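Local coordinates for metallophosphoesterase (Sphaerobacter thermophilus, PDB 3RQZ), which binds zinc ions in a two-metal site and probably hydrolyses phosphate esters, at residues H150-R158 with P168-L177; I8-L19 with N187-R195. One frame throughout, in Å; residues are numbered along the deposited sequence.

Contact 1: residues H150-R158 with P168-L177. With ZN (zinc ion), chain D.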
loop_
_atom_site.group_PDB
_atom_site.type_symbol
_atom_site.label_atom_id
_atom_site.label_comp_id
_atom_site.label_asym_id
_atom_site.label_seq_id
_atom_site.Cartn_x
_atom_site.Cartn_y
_atom_site.Cartn_z
ATOM N N HIS A 150 -1.718 -4.824 0.165
ATOM C CA HIS A 150 -1.117 -6.106 0.620
ATOM C C HIS A 150 -0.703 -7.049 -0.532
ATOM O O HIS A 150 0.327 -7.724 -0.457
ATOM C CB HIS A 150 -2.101 -6.787 1.609
ATOM C CG HIS A 150 -1.535 -7.902 2.439
ATOM N ND1 HIS A 150 -0.212 -7.992 2.816
ATOM C CD2 HIS A 150 -2.160 -8.959 3.015
ATOM C CE1 HIS A 150 -0.043 -9.072 3.564
ATOM N NE2 HIS A 150 -1.215 -9.665 3.714
ATOM N N THR A 151 -1.461 -7.091 -1.613
ATOM C CA THR A 151 -1.074 -7.954 -2.724
ATOM C C THR A 151 0.002 -7.317 -3.606
ATOM O O THR A 151 0.716 -8.019 -4.316
ATOM C CB THR A 151 -2.286 -8.247 -3.625
ATOM O OG1 THR A 151 -2.772 -6.990 -4.116
ATOM C CG2 THR A 151 -3.402 -8.938 -2.836
ATOM N N HIS A 152 0.097 -5.988 -3.584
ATOM C CA HIS A 152 1.035 -5.212 -4.441
ATOM C C HIS A 152 0.615 -5.252 -5.911
ATOM O O HIS A 152 1.444 -5.101 -6.860
ATOM C CB HIS A 152 2.488 -5.687 -4.302
ATOM C CG HIS A 152 3.035 -5.612 -2.914
ATOM N ND1 HIS A 152 4.381 -5.747 -2.649
ATOM C CD2 HIS A 152 2.431 -5.446 -1.708
ATOM C CE1 HIS A 152 4.583 -5.664 -1.344
ATOM N NE2 HIS A 152 3.419 -5.493 -0.751
ATOM N N VAL A 153 -0.669 -5.512 -6.118
ATOM C CA VAL A 153 -1.220 -5.536 -7.473
ATOM C C VAL A 153 -2.496 -4.706 -7.480
ATOM O O VAL A 153 -3.400 -4.955 -6.673
ATOM C CB VAL A 153 -1.464 -6.989 -7.968
ATOM C CG1 VAL A 153 -2.075 -7.010 -9.426
ATOM C CG2 VAL A 153 -0.138 -7.828 -7.955
ATOM N N PRO A 154 -2.584 -3.709 -8.379
ATOM C CA PRO A 154 -3.841 -2.975 -8.400
ATOM C C PRO A 154 -4.990 -3.869 -8.873
ATOM O O PRO A 154 -4.782 -4.796 -9.660
ATOM C CB PRO A 154 -3.569 -1.795 -9.358
ATOM C CG PRO A 154 -2.478 -2.277 -10.240
ATOM C CD PRO A 154 -1.627 -3.209 -9.385
ATOM N N LEU A 155 -6.195 -3.587 -8.383
ATOM C CA LEU A 155 -7.324 -4.495 -8.529
ATOM C C LEU A 155 -8.616 -3.730 -8.259
ATOM O O LEU A 155 -8.632 -2.789 -7.451
ATOM C CB LEU A 155 -7.200 -5.644 -7.497
ATOM C CG LEU A 155 -8.321 -6.683 -7.371
ATOM C CD1 LEU A 155 -7.775 -8.108 -7.164
ATOM C CD2 LEU A 155 -9.309 -6.340 -6.237
ATOM N N TYR A 156 -9.691 -4.131 -8.939
ATOM C CA TYR A 156 -11.029 -3.762 -8.534
ATOM C C TYR A 156 -12.011 -4.893 -8.846
ATOM O O TYR A 156 -11.877 -5.604 -9.851
ATOM C CB TYR A 156 -11.488 -2.415 -9.146
ATOM C CG TYR A 156 -11.628 -2.362 -10.660
ATOM C CD1 TYR A 156 -10.576 -1.896 -11.457
ATOM C CD2 TYR A 156 -12.818 -2.753 -11.290
ATOM C CE1 TYR A 156 -10.692 -1.849 -12.841
ATOM C CE2 TYR A 156 -12.965 -2.689 -12.683
ATOM C CZ TYR A 156 -11.896 -2.232 -13.447
ATOM O OH TYR A 156 -12.002 -2.174 -14.805
ATOM N N ILE A 157 -12.989 -5.068 -7.968
ATOM C CA ILE A 157 -14.085 -6.019 -8.239
ATOM C C ILE A 157 -15.380 -5.445 -7.655
ATOM O O ILE A 157 -15.350 -4.880 -6.577
ATOM C CB ILE A 157 -13.762 -7.419 -7.651
ATOM C CG1 ILE A 157 -14.783 -8.463 -8.114
ATOM C CG2 ILE A 157 -13.620 -7.354 -6.085
ATOM C CD1 ILE A 157 -14.297 -9.928 -7.871
ATOM N N ARG A 158 -16.488 -5.540 -8.399
ATOM C CA ARG A 158 -17.809 -5.189 -7.858
ATOM C C ARG A 158 -18.447 -6.368 -7.089
ATOM O O ARG A 158 -18.104 -7.533 -7.294
ATOM C CB ARG A 158 -18.748 -4.645 -8.948
ATOM C CG ARG A 158 -19.928 -3.841 -8.390
ATOM C CD ARG A 158 -20.605 -2.956 -9.424
ATOM N NE ARG A 158 -20.589 -3.575 -10.738
ATOM C CZ ARG A 158 -21.661 -4.032 -11.369
ATOM N NH1 ARG A 158 -21.524 -4.597 -12.567
ATOM N NH2 ARG A 158 -22.874 -3.908 -10.818
ATOM N N PRO A 168 -11.651 -10.696 -10.614
ATOM C CA PRO A 168 -11.400 -9.250 -10.415
ATOM C C PRO A 168 -10.635 -8.667 -11.598
ATOM O O PRO A 168 -10.036 -9.413 -12.356
ATOM C CB PRO A 168 -10.492 -9.184 -9.186
ATOM C CG PRO A 168 -10.210 -10.572 -8.766
ATOM C CD PRO A 168 -10.976 -11.540 -9.601
ATOM N N HIS A 169 -10.630 -7.349 -11.723
ATOM C CA HIS A 169 -10.030 -6.680 -12.871
ATOM C C HIS A 169 -8.689 -6.120 -12.459
ATOM O O HIS A 169 -8.553 -5.606 -11.363
ATOM C CB HIS A 169 -10.936 -5.531 -13.339
ATOM C CG HIS A 169 -12.323 -5.958 -13.703
ATOM N ND1 HIS A 169 -12.715 -6.163 -15.006
ATOM C CD2 HIS A 169 -13.416 -6.213 -12.936
ATOM C CE1 HIS A 169 -13.985 -6.531 -15.031
ATOM N NE2 HIS A 169 -14.432 -6.577 -13.789
ATOM N N HIS A 170 -7.703 -6.221 -13.350
ATOM C CA HIS A 170 -6.413 -5.582 -13.157
ATOM C C HIS A 170 -6.408 -4.313 -14.007
ATOM O O HIS A 170 -6.305 -4.395 -15.228
ATOM C CB HIS A 170 -5.279 -6.529 -13.603
ATOM C CG HIS A 170 -3.912 -5.914 -13.536
ATOM N ND1 HIS A 170 -3.282 -5.382 -14.640
ATOM C CD2 HIS A 170 -3.048 -5.766 -12.506
ATOM C CE1 HIS A 170 -2.090 -4.928 -14.294
ATOM N NE2 HIS A 170 -1.927 -5.138 -13.000
ATOM N N PRO A 171 -6.543 -3.133 -13.377
ATOM C CA PRO A 171 -6.621 -1.898 -14.166
ATOM C C PRO A 171 -5.297 -1.554 -14.843
ATOM O O PRO A 171 -4.207 -1.858 -14.314
ATOM C CB PRO A 171 -6.970 -0.827 -13.118
ATOM C CG PRO A 171 -6.388 -1.380 -11.827
ATOM C CD PRO A 171 -6.519 -2.875 -11.919
ATOM N N ASN A 172 -5.402 -0.948 -16.019
ATOM C CA ASN A 172 -4.238 -0.482 -16.769
ATOM C C ASN A 172 -3.876 0.891 -16.259
ATOM O O ASN A 172 -4.647 1.513 -15.526
ATOM C CB ASN A 172 -4.584 -0.342 -18.261
ATOM C CG ASN A 172 -5.223 -1.584 -18.855
ATOM O OD1 ASN A 172 -6.307 -1.499 -19.447
ATOM N ND2 ASN A 172 -4.540 -2.729 -18.756
ATOM N N ASP A 173 -2.726 1.388 -16.695
ATOM C CA ASP A 173 -2.309 2.760 -16.415
ATOM C C ASP A 173 -3.322 3.739 -17.013
ATOM O O ASP A 173 -3.588 3.698 -18.211
ATOM C CB ASP A 173 -0.909 3.036 -16.996
ATOM C CG ASP A 173 -0.417 4.433 -16.658
ATOM O OD1 ASP A 173 -0.709 4.907 -15.540
ATOM O OD2 ASP A 173 0.230 5.071 -17.511
ATOM N N GLY A 174 -3.902 4.598 -16.178
ATOM C CA GLY A 174 -4.877 5.591 -16.663
ATOM C C GLY A 174 -6.334 5.152 -16.663
ATOM O O GLY A 174 -7.224 5.927 -17.043
ATOM N N GLU A 175 -6.583 3.911 -16.267
ATOM C CA GLU A 175 -7.925 3.359 -16.312
ATOM C C GLU A 175 -8.813 4.057 -15.293
ATOM O O GLU A 175 -8.451 4.190 -14.112
ATOM C CB GLU A 175 -7.926 1.847 -16.074
ATOM C CG GLU A 175 -9.344 1.226 -16.061
ATOM C CD GLU A 175 -9.348 -0.259 -16.343
ATOM O OE1 GLU A 175 -8.283 -0.820 -16.690
ATOM O OE2 GLU A 175 -10.434 -0.868 -16.222
ATOM N N VAL A 176 -9.962 4.514 -15.781
ATOM C CA VAL A 176 -10.957 5.200 -14.965
ATOM C C VAL A 176 -12.048 4.219 -14.582
ATOM O O VAL A 176 -12.682 3.596 -15.445
ATOM C CB VAL A 176 -11.583 6.411 -15.699
ATOM C CG1 VAL A 176 -12.706 7.032 -14.866
ATOM C CG2 VAL A 176 -10.529 7.455 -16.026
ATOM N N LEU A 177 -12.277 4.097 -13.282
ATOM C CA LEU A 177 -13.361 3.252 -12.758
ATOM C C LEU A 177 -14.475 4.115 -12.189
ATOM O O LEU A 177 -14.228 4.962 -11.327
ATOM C CB LEU A 177 -12.855 2.298 -11.675
ATOM C CG LEU A 177 -13.948 1.374 -11.103
ATOM C CD1 LEU A 177 -14.536 0.389 -12.169
ATOM C CD2 LEU A 177 -13.465 0.612 -9.891
HETATM ZN ZN ZN D . 3.278 -5.151 1.480
HETATM O O HOH W 1 4.181 -7.403 1.822
#
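Tyr-156 and His-169 face each other as an antiparallel hydrogen-bonded pair, a single bridge by which residues 168-170 run along the outer edge of strand 154-158. His-169 N gives the nearly straight bond, to Tyr-156 O at 2.8 Å; Tyr-156 N returns one to His-169 O, which also receives the CA-H of Leu-155.

Aromatic packing centres on the Tyr-156 ring. With CG held between its own backbone N and carbonyl carbon (chi1 64°), the ring is put between two layers: His-169 CB sits over one face, 3.6 Å from the ring centroid, and Leu-177 CD1 over the opposite face at 3.9 Å. The imidazole of His-169 lies almost parallel to the phenol, planes 9° apart, but slid so far that they barely overlap; its NE2 is hydrogen-bonded to Glu-161. Pro-171 CB closes on the ring edge.

Strand 154-158 is the outermost strand of its five-stranded sheet, while 176-178 ends the six-stranded one, so in this calcineurin-like fold the tyrosine reaches from one sheet to the border of the other.

Its polar end makes a very short hydrogen bond, Tyr-156 OH to Glu-175 OE2 at 2.5 Å, with ring and carboxylate planes 80° apart. The other oxygen, OE1, takes the N-H of Asn-172, so both oxygens are held and the carboxylate is kept across the type II turn 172-175.

Apolar contacts fill in the rest. Leu-155 CD1 meets Pro-168 CB at 3.6 Å, Pro-154 CB lies against Pro-171 CG, and Val-153 CG1 touches the edge of the His-170 imidazole at CD2 (3.5 Å); NE2 of that ring is hydrogen-bonded to Asp-196.

Contact 2: residues I8-L19 with N187-R195; sequences IISDVHANLVAL and NPGAVGQPR. With ZN (zinc ion), chain D.
Ser-10 O and Asp-11 O accept successive backbone N-H groups from the loop after strand 184-188: Val-191 N reaches Ser-10 O at 2.9 Å, nearly along the C=O axis, and Gly-192 N reaches Asp-11 O with a more bent approach. Gly-192 CA points a C-H at Val-12 O, 3.2 Å away, an almost straight CA-H...O contact.

Val-191 carries the apolar part. With CG1 anti to the backbone N (chi1 164°), CG2 is left anti to the carbonyl carbon and presses on Ile-9 CB at 3.6 Å, while CG1 turns to Ala-18 and Leu-19 at the start of helix 16-26; Val-12 CG2 lies alongside. Toward strand 6-9, Pro-188 CG rests against Ile-8 CG2 and Ser-10 CB.

The loop following strand 6-9 carries the Asp-X-His motif of metallophosphoesterases: Asp-11 OD1 and His-13 NE2 each bind zinc at 2.2 Å, and Asp-37 and His-152 complete the protein ligands of that ion. Asp-11 OD2 is gripped by Ser-10 OG at 2.6 Å, from above the carboxylate plane, and by water 3, which also donates to Asn-187 OD1.

Asn-15 works with both ends of its amide. ND2 donates almost straight to Gly-192 O at 3.0 Å, close to the amide plane, and OD1 caps the helix through Ala-18 N while also hydrogen-bonded to Thr-225. Water 4 joins Gly-192 O to His-13 O.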
loop_
_atom_site.group_PDB
_atom_site.type_symbol
_atom_site.label_atom_id
_atom_site.label_comp_id
_atom_site.label_asym_id
_atom_site.label_seq_id
_atom_site.Cartn_x
_atom_site.Cartn_y
_atom_site.Cartn_z
ATOM N N ILE A 8 -4.442 7.761 -3.047
ATOM C CA ILE A 8 -4.458 6.535 -2.262
ATOM C C ILE A 8 -3.214 5.721 -2.569
ATOM O O ILE A 8 -2.957 5.386 -3.732
ATOM C CB ILE A 8 -5.736 5.690 -2.525
ATOM C CG1 ILE A 8 -6.998 6.553 -2.264
ATOM C CG2 ILE A 8 -5.712 4.395 -1.647
ATOM C CD1 ILE A 8 -8.315 5.812 -2.446
ATOM N N ILE A 9 -2.439 5.407 -1.528
ATOM C CA ILE A 9 -1.192 4.665 -1.692
ATOM C C ILE A 9 -1.123 3.496 -0.722
ATOM O O ILE A 9 -1.764 3.500 0.355
ATOM C CB ILE A 9 0.112 5.569 -1.507
ATOM C CG1 ILE A 9 0.148 6.243 -0.105
ATOM C CG2 ILE A 9 0.232 6.583 -2.665
ATOM C CD1 ILE A 9 1.409 7.074 0.182
ATOM N N SER A 10 -0.337 2.504 -1.097
ATOM C CA SER A 10 -0.129 1.339 -0.265
ATOM C C SER A 10 1.243 0.757 -0.545
ATOM O O SER A 10 1.797 0.937 -1.648
ATOM C CB SER A 10 -1.212 0.287 -0.543
ATOM O OG SER A 10 -1.180 -0.749 0.425
ATOM N N ASP A 11 1.789 0.063 0.450
ATOM C CA ASP A 11 2.964 -0.781 0.252
ATOM C C ASP A 11 4.148 0.016 -0.296
ATOM O O ASP A 11 4.824 -0.377 -1.257
ATOM C CB ASP A 11 2.596 -2.033 -0.595
ATOM C CG ASP A 11 1.497 -2.877 0.061
ATOM O OD1 ASP A 11 1.806 -3.629 1.022
ATOM O OD2 ASP A 11 0.316 -2.781 -0.371
ATOM N N VAL A 12 4.387 1.151 0.342
ATOM C CA VAL A 12 5.554 1.971 0.067
ATOM C C VAL A 12 6.839 1.167 0.338
ATOM O O VAL A 12 7.804 1.215 -0.437
ATOM C CB VAL A 12 5.494 3.281 0.891
ATOM C CG1 VAL A 12 6.827 4.056 0.766
ATOM C CG2 VAL A 12 4.275 4.132 0.415
ATOM N N HIS A 13 6.849 0.404 1.423
ATOM C CA HIS A 13 7.964 -0.492 1.680
ATOM C C HIS A 13 9.297 0.229 1.592
ATOM O O HIS A 13 10.218 -0.221 0.906
ATOM C CB HIS A 13 7.907 -1.737 0.761
ATOM C CG HIS A 13 6.933 -2.775 1.237
ATOM N ND1 HIS A 13 7.009 -3.335 2.495
ATOM C CD2 HIS A 13 5.847 -3.326 0.643
ATOM C CE1 HIS A 13 6.020 -4.203 2.649
ATOM N NE2 HIS A 13 5.293 -4.207 1.542
ATOM N N ALA A 14 9.382 1.376 2.269
ATOM C CA ALA A 14 10.644 2.046 2.476
ATOM C C ALA A 14 11.328 2.440 1.154
ATOM O O ALA A 14 12.536 2.654 1.104
ATOM C CB ALA A 14 11.558 1.133 3.368
ATOM N N ASN A 15 10.538 2.546 0.088
ATOM C CA ASN A 15 11.060 2.939 -1.217
ATOM C C ASN A 15 10.791 4.447 -1.415
ATOM O O ASN A 15 9.781 4.856 -1.991
ATOM C CB ASN A 15 10.431 2.067 -2.321
ATOM C CG ASN A 15 11.136 2.202 -3.682
ATOM O OD1 ASN A 15 11.809 3.199 -3.984
ATOM N ND2 ASN A 15 10.988 1.175 -4.499
ATOM N N LEU A 16 11.710 5.252 -0.896
ATOM C CA LEU A 16 11.586 6.717 -0.876
ATOM C C LEU A 16 11.588 7.279 -2.287
ATOM O O LEU A 16 10.810 8.177 -2.595
ATOM C CB LEU A 16 12.733 7.359 -0.055
ATOM C CG LEU A 16 12.785 8.907 0.036
ATOM C CD1 LEU A 16 11.518 9.475 0.636
ATOM C CD2 LEU A 16 13.989 9.359 0.825
ATOM N N VAL A 17 12.424 6.719 -3.153
ATOM C CA VAL A 17 12.513 7.214 -4.523
ATOM C C VAL A 17 11.135 7.004 -5.209
ATOM O O VAL A 17 10.637 7.905 -5.870
ATOM C CB VAL A 17 13.638 6.526 -5.294
ATOM C CG1 VAL A 17 13.701 6.987 -6.751
ATOM C CG2 VAL A 17 14.989 6.795 -4.577
ATOM N N ALA A 18 10.540 5.823 -5.040
ATOM C CA ALA A 18 9.253 5.540 -5.657
ATOM C C ALA A 18 8.163 6.425 -5.024
ATOM O O ALA A 18 7.312 6.943 -5.728
ATOM C CB ALA A 18 8.888 4.040 -5.516
ATOM N N LEU A 19 8.210 6.610 -3.707
ATOM C CA LEU A 19 7.251 7.504 -3.045
ATOM C C LEU A 19 7.346 8.966 -3.554
ATOM O O LEU A 19 6.333 9.597 -3.848
ATOM C CB LEU A 19 7.390 7.434 -1.511
ATOM C CG LEU A 19 6.380 8.256 -0.703
ATOM C CD1 LEU A 19 4.910 7.903 -1.068
ATOM C CD2 LEU A 19 6.612 8.064 0.816
ATOM N N ASN A 187 -7.950 -1.889 -4.910
ATOM C CA ASN A 187 -6.553 -1.943 -4.466
ATOM C C ASN A 187 -5.738 -0.997 -5.365
ATOM O O ASN A 187 -5.778 -1.113 -6.597
ATOM C CB ASN A 187 -6.027 -3.416 -4.561
ATOM C CG ASN A 187 -4.683 -3.633 -3.876
ATOM O OD1 ASN A 187 -3.781 -2.772 -3.928
ATOM N ND2 ASN A 187 -4.510 -4.827 -3.273
ATOM N N PRO A 188 -5.036 -0.015 -4.767
ATOM C CA PRO A 188 -4.222 0.911 -5.564
ATOM C C PRO A 188 -2.888 0.325 -6.063
ATOM O O PRO A 188 -2.125 1.036 -6.739
ATOM C CB PRO A 188 -3.948 2.041 -4.572
ATOM C CG PRO A 188 -3.823 1.296 -3.241
ATOM C CD PRO A 188 -4.982 0.314 -3.329
ATOM N N GLY A 189 -2.612 -0.943 -5.739
ATOM C CA GLY A 189 -1.295 -1.559 -6.048
ATOM C C GLY A 189 -0.252 -1.055 -5.050
ATOM O O GLY A 189 -0.599 -0.411 -4.047
ATOM N N ALA A 190 1.019 -1.334 -5.313
ATOM C CA ALA A 190 2.095 -0.915 -4.406
ATOM C C ALA A 190 2.862 0.229 -4.992
ATOM O O ALA A 190 3.191 0.222 -6.186
ATOM C CB ALA A 190 3.056 -2.033 -4.121
ATOM N N VAL A 191 3.142 1.213 -4.151
ATOM C CA VAL A 191 4.104 2.256 -4.516
ATOM C C VAL A 191 5.518 1.676 -4.634
ATOM O O VAL A 191 6.262 2.010 -5.566
ATOM C CB VAL A 191 4.140 3.334 -3.447
ATOM C CG1 VAL A 191 5.409 4.224 -3.589
ATOM C CG2 VAL A 191 2.785 4.166 -3.477
ATOM N N GLY A 192 5.899 0.808 -3.699
ATOM C CA GLY A 192 7.320 0.560 -3.488
ATOM C C GLY A 192 7.819 -0.815 -3.893
ATOM O O GLY A 192 9.017 -1.063 -3.894
ATOM N N GLN A 193 6.910 -1.737 -4.210
ATOM C CA GLN A 193 7.359 -3.076 -4.612
ATOM C C GLN A 193 6.258 -3.741 -5.424
ATOM O O GLN A 193 5.610 -4.677 -4.942
ATOM C CB GLN A 193 7.744 -3.940 -3.384
ATOM C CG GLN A 193 8.599 -5.154 -3.758
ATOM C CD GLN A 193 8.468 -6.288 -2.747
ATOM O OE1 GLN A 193 7.365 -6.762 -2.444
ATOM N NE2 GLN A 193 9.595 -6.726 -2.223
ATOM N N PRO A 194 6.014 -3.247 -6.661
ATOM C CA PRO A 194 4.923 -3.857 -7.428
ATOM C C PRO A 194 5.246 -5.321 -7.764
ATOM O O PRO A 194 6.423 -5.669 -7.906
ATOM C CB PRO A 194 4.836 -3.002 -8.696
ATOM C CG PRO A 194 6.236 -2.315 -8.827
ATOM C CD PRO A 194 6.699 -2.153 -7.380
ATOM N N ARG A 195 4.216 -6.152 -7.868
ATOM C CA ARG A 195 4.375 -7.590 -8.043
ATOM C C ARG A 195 3.608 -8.102 -9.279
ATOM O O ARG A 195 3.367 -9.301 -9.414
ATOM C CB ARG A 195 3.939 -8.357 -6.775
ATOM C CG ARG A 195 4.882 -8.177 -5.563
ATOM C CD ARG A 195 4.534 -9.123 -4.404
ATOM N NE ARG A 195 5.384 -8.816 -3.259
ATOM C CZ ARG A 195 5.421 -9.486 -2.112
ATOM N NH1 ARG A 195 4.644 -10.560 -1.919
ATOM N NH2 ARG A 195 6.251 -9.074 -1.154
HETATM ZN ZN ZN D . 3.278 -5.151 1.480
HETATM O O HOH W 2 -0.222 2.272 -3.966
HETATM O O HOH W 3 -1.257 -3.609 -2.839
HETATM O O HOH W 4 10.701 -1.588 -1.554
HETATM O O HOH W 1 4.181 -7.403 1.822
#

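Overall arrangement
In sequence, both segments of contact 1 fall between those of contact 2, and the centres of the two contacts lie 14 Å apart. Strands 154-158 and 184-188 are sheet neighbours, joined where Leu-155 O lies 2.8 Å from Asn-187 N. Nearer the metals, residues 150-152 of contact 1 come up to contact 2: His-150 N is 2.9 Å from Asp-11 OD2, and His-152 ND1 is 2.8 Å from Gln-193 O. The zinc held by Asp-11 and His-13 takes His-152 from contact 1 and water 1, so both contacts meet on it; the other is bound by His-150 and Asp-37 and, as seen for this protein, Asp-11.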